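Side-chain contacts in arginine kinase (PDB 4RF6), which catalyses the reversible transfer of a phosphoryl group from ATP to L-arginine, and carries two phosphagen kinase repeats in one chain: residues P470-D473 and Y478-S481; D660-Q665 and V707-E712. One frame throughout, in Å; residues are numbered along the deposited sequence.

Contact 1: residues P470-D473 and Y478-S481; sequences PNLD and YIRS
D473 reaches from the loop at 470-473 to the start of the strand at 479-481, the central first strand of the antiparallel sheet in the second phosphagen kinase repeat. The polar part is a carboxylate gripping two consecutive backbone amides. OD2 of D473 accepts from the N of I479 at 2.8 Å through its anti lone pair, and from the N of Y478 at 2.6 Å through its syn lone pair. Both bonds are fairly straight, and together they fix the rotation of the carboxylate. Holding CG anti to the backbone N (chi1 -174°) swings the acid out to these amides. Aspartate suits the place: it is short, and one oxygen can serve two donors where the chain enters the sheet. The other oxygen, OD1, makes a weak hydrogen bond to the N of T477 in the connecting loop.

The apolar part lies beside it. CD1 of I479 rests against CB of both L472 and D473, at 3.9 Å from the latter, while L472, whose branched apolar chain suits a place against the helix, also packs on Y704, V707 and L711 of helix 696-714. L472 and I479 lie aslant to each other, and CB of L472 stands 3.8 Å from CD1 of I479.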
# COMPACT_ATOMS: atom_id res chain seq x y z
N PRO A 470 -28.96 -33.64 -14.89
CA PRO A 470 -28.98 -34.76 -13.94
C PRO A 470 -27.55 -35.24 -13.67
O PRO A 470 -26.79 -35.38 -14.63
CB PRO A 470 -29.77 -35.84 -14.69
CG PRO A 470 -30.61 -35.09 -15.69
CD PRO A 470 -29.78 -33.90 -16.09
N ASN A 471 -27.19 -35.47 -12.41
CA ASN A 471 -25.80 -35.76 -12.03
C ASN A 471 -25.16 -36.92 -12.81
O ASN A 471 -25.66 -38.04 -12.80
CB ASN A 471 -25.68 -36.00 -10.52
CG ASN A 471 -24.25 -35.87 -10.01
OD1 ASN A 471 -23.39 -35.30 -10.69
ND2 ASN A 471 -24.00 -36.39 -8.82
N LEU A 472 -24.04 -36.62 -13.47
CA LEU A 472 -23.42 -37.56 -14.40
C LEU A 472 -22.78 -38.79 -13.76
O LEU A 472 -23.05 -39.92 -14.18
CB LEU A 472 -22.37 -36.84 -15.26
CG LEU A 472 -22.95 -35.88 -16.28
CD1 LEU A 472 -21.85 -35.27 -17.14
CD2 LEU A 472 -23.96 -36.61 -17.13
N ASP A 473 -21.95 -38.57 -12.75
CA ASP A 473 -21.10 -39.62 -12.19
C ASP A 473 -21.10 -39.60 -10.66
O ASP A 473 -20.08 -39.27 -10.06
CB ASP A 473 -19.68 -39.45 -12.73
CG ASP A 473 -18.75 -40.59 -12.34
OD1 ASP A 473 -19.26 -41.64 -11.89
OD2 ASP A 473 -17.52 -40.43 -12.48
N TYR A 478 -15.21 -41.49 -12.79
CA TYR A 478 -14.60 -40.82 -13.92
C TYR A 478 -14.43 -39.32 -13.65
O TYR A 478 -13.36 -38.76 -13.93
CB TYR A 478 -15.42 -41.06 -15.18
CG TYR A 478 -15.63 -42.52 -15.47
CD1 TYR A 478 -16.82 -43.16 -15.15
CD2 TYR A 478 -14.62 -43.28 -16.06
CE1 TYR A 478 -17.01 -44.50 -15.40
CE2 TYR A 478 -14.80 -44.62 -16.32
CZ TYR A 478 -15.99 -45.23 -15.99
OH TYR A 478 -16.16 -46.57 -16.25
N ILE A 479 -15.47 -38.69 -13.12
CA ILE A 479 -15.41 -37.26 -12.83
C ILE A 479 -14.96 -37.01 -11.40
O ILE A 479 -15.68 -37.32 -10.45
CB ILE A 479 -16.76 -36.56 -13.10
CG1 ILE A 479 -17.19 -36.81 -14.55
CG2 ILE A 479 -16.62 -35.07 -12.84
CD1 ILE A 479 -18.62 -36.38 -14.87
N ARG A 480 -13.77 -36.43 -11.25
CA ARG A 480 -13.17 -36.25 -9.93
C ARG A 480 -13.55 -34.92 -9.27
O ARG A 480 -13.71 -34.87 -8.04
CB ARG A 480 -11.65 -36.39 -10.01
CG ARG A 480 -11.18 -37.72 -10.61
CD ARG A 480 -10.90 -38.78 -9.55
NE ARG A 480 -12.11 -39.30 -8.90
CZ ARG A 480 -12.27 -39.38 -7.58
NH1 ARG A 480 -13.39 -39.87 -7.07
NH2 ARG A 480 -11.30 -38.97 -6.77
N SER A 481 -13.68 -33.86 -10.06
CA SER A 481 -14.05 -32.55 -9.52
C SER A 481 -14.69 -31.63 -10.57
O SER A 481 -14.51 -31.83 -11.77
CB SER A 481 -12.83 -31.86 -8.87
OG SER A 481 -11.83 -31.56 -9.82

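Contact 2: residues D660-Q665 and V707-E712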
# COMPACT_ATOMS: atom_id res chain seq x y z
N ASP A 660 -15.59 -30.19 -30.57
CA ASP A 660 -15.89 -29.13 -31.53
C ASP A 660 -17.36 -28.71 -31.50
O ASP A 660 -17.67 -27.52 -31.54
CB ASP A 660 -15.48 -29.55 -32.95
CG ASP A 660 -13.98 -29.53 -33.16
OD1 ASP A 660 -13.26 -28.92 -32.33
OD2 ASP A 660 -13.51 -30.12 -34.16
N GLU A 661 -18.27 -29.68 -31.43
CA GLU A 661 -19.69 -29.35 -31.36
C GLU A 661 -20.01 -28.55 -30.10
O GLU A 661 -20.77 -27.57 -30.15
CB GLU A 661 -20.56 -30.61 -31.42
CG GLU A 661 -22.02 -30.34 -31.06
CD GLU A 661 -22.97 -31.46 -31.46
OE1 GLU A 661 -22.51 -32.61 -31.64
OE2 GLU A 661 -24.18 -31.17 -31.58
N PHE A 662 -19.42 -28.95 -28.98
CA PHE A 662 -19.77 -28.35 -27.70
C PHE A 662 -18.79 -27.29 -27.20
O PHE A 662 -18.91 -26.79 -26.07
CB PHE A 662 -20.01 -29.44 -26.65
CG PHE A 662 -21.19 -30.30 -26.96
CD1 PHE A 662 -22.47 -29.81 -26.82
CD2 PHE A 662 -21.02 -31.59 -27.44
CE1 PHE A 662 -23.57 -30.59 -27.12
CE2 PHE A 662 -22.11 -32.38 -27.75
CZ PHE A 662 -23.39 -31.87 -27.59
N HIS A 663 -17.85 -26.93 -28.07
CA HIS A 663 -16.91 -25.84 -27.81
C HIS A 663 -16.16 -26.01 -26.50
O HIS A 663 -15.98 -25.06 -25.74
CB HIS A 663 -17.64 -24.49 -27.85
CG HIS A 663 -18.57 -24.34 -29.01
ND1 HIS A 663 -18.19 -24.60 -30.31
CD2 HIS A 663 -19.88 -23.98 -29.07
CE1 HIS A 663 -19.21 -24.40 -31.11
NE2 HIS A 663 -20.25 -24.02 -30.39
N ILE A 664 -15.72 -27.25 -26.25
CA ILE A 664 -14.90 -27.57 -25.09
C ILE A 664 -13.54 -28.08 -25.54
O ILE A 664 -13.36 -28.45 -26.71
CB ILE A 664 -15.60 -28.59 -24.17
CG1 ILE A 664 -15.98 -29.86 -24.94
CG2 ILE A 664 -16.85 -27.98 -23.55
CD1 ILE A 664 -16.68 -30.91 -24.08
N GLN A 665 -12.57 -28.08 -24.63
CA GLN A 665 -11.22 -28.52 -24.93
C GLN A 665 -10.71 -29.31 -23.72
O GLN A 665 -11.05 -29.00 -22.58
CB GLN A 665 -10.30 -27.33 -25.20
CG GLN A 665 -10.17 -26.39 -24.01
CD GLN A 665 -9.34 -25.15 -24.30
OE1 GLN A 665 -8.55 -25.13 -25.25
NE2 GLN A 665 -9.52 -24.11 -23.49
N VAL A 707 -19.44 -33.47 -21.79
CA VAL A 707 -18.94 -34.43 -20.81
C VAL A 707 -19.80 -35.69 -20.75
O VAL A 707 -19.30 -36.80 -20.57
CB VAL A 707 -18.80 -33.79 -19.41
CG1 VAL A 707 -18.44 -34.82 -18.36
CG2 VAL A 707 -17.74 -32.68 -19.43
N LYS A 708 -21.11 -35.50 -20.90
CA LYS A 708 -22.05 -36.63 -20.91
C LYS A 708 -21.69 -37.61 -22.02
O LYS A 708 -21.63 -38.82 -21.80
CB LYS A 708 -23.48 -36.12 -21.10
CG LYS A 708 -24.57 -37.18 -20.98
CD LYS A 708 -25.94 -36.54 -21.22
CE LYS A 708 -27.07 -37.33 -20.60
NZ LYS A 708 -27.18 -38.71 -21.15
N LYS A 709 -21.42 -37.09 -23.22
CA LYS A 709 -21.05 -37.94 -24.34
C LYS A 709 -19.68 -38.59 -24.16
O LYS A 709 -19.47 -39.72 -24.60
CB LYS A 709 -21.12 -37.14 -25.65
CG LYS A 709 -22.52 -36.70 -26.00
CD LYS A 709 -22.65 -36.34 -27.47
CE LYS A 709 -24.11 -36.27 -27.88
NZ LYS A 709 -24.28 -36.10 -29.36
N LEU A 710 -18.76 -37.87 -23.53
CA LEU A 710 -17.45 -38.43 -23.22
C LEU A 710 -17.61 -39.58 -22.22
O LEU A 710 -16.91 -40.59 -22.30
CB LEU A 710 -16.51 -37.36 -22.65
CG LEU A 710 -16.22 -36.18 -23.59
CD1 LEU A 710 -15.30 -35.18 -22.92
CD2 LEU A 710 -15.62 -36.67 -24.89
N LEU A 711 -18.55 -39.42 -21.29
CA LEU A 711 -18.81 -40.45 -20.30
C LEU A 711 -19.43 -41.69 -20.92
O LEU A 711 -19.12 -42.82 -20.53
CB LEU A 711 -19.72 -39.93 -19.18
CG LEU A 711 -18.99 -39.35 -17.98
CD1 LEU A 711 -19.93 -39.21 -16.79
CD2 LEU A 711 -17.82 -40.23 -17.62
N GLU A 712 -20.32 -41.48 -21.89
CA GLU A 712 -21.01 -42.59 -22.54
C GLU A 712 -20.04 -43.51 -23.28
O GLU A 712 -20.27 -44.72 -23.39
CB GLU A 712 -22.11 -42.07 -23.48
CG GLU A 712 -23.44 -41.79 -22.78
CD GLU A 712 -24.29 -40.73 -23.48
OE1 GLU A 712 -23.82 -40.14 -24.47
OE2 GLU A 712 -25.43 -40.49 -23.03
O HOH W 1 -25.71 -33.70 -30.89
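The long helix 696-714 packs against the link between helix 655-661 and the edge strand 664-668 of the catalytic sheet, and F662 and K709 carry much of this meeting. The aliphatic part of K709 does the touching: its CD lies 4.0 Å from CE2 of the F662 ring, the two side chains crossing at about a right angle. K709 is extended beyond CG, which lets its methylenes pass the phenylalanine while the ammonium travels on to the exposed side. There NZ stays 4.5 Å from OE1 of E661, too far for a salt bridge, and water bridges the charges instead: it accepts from NZ of K709 at 3.2 Å and donates to OE2 of E661 at 3.0 Å. Lysine thus serves both needs, greasy stem and charged end. E661 also lays its CG over the centre of the F662 ring, 3.8 Å above the plane, covering one face.

Deeper in, the buried I664 turns toward the helix, its CD1 4.4 Å from the N of V707; a branched aliphatic residue fits here, where I664 also touches I686 and M703. A long helix laid on an antiparallel eight-stranded sheet, here near its edge strand, belongs to the phosphagen kinase C-terminal catalytic domain.

How the contacts relate
Contact 1 and contact 2 lie in the second repeat, with centres 13 Å apart, and both segments of contact 1 precede those of contact 2 in the chain. Both reach the same eight-stranded antiparallel sheet, contact 1 at its central strand 479-488 and contact 2 at its edge strand 664-668. Helix 696-714 joins them. V707 and L711 of this helix pack on the loop and strand start of contact 1, with CB of Y478 3.5 Å from CD2 of L711 and CD1 of L472 3.6 Å from CG1 of V707. One helix near the C-terminus thereby ties the entry into the sheet to the edge strand 664-668.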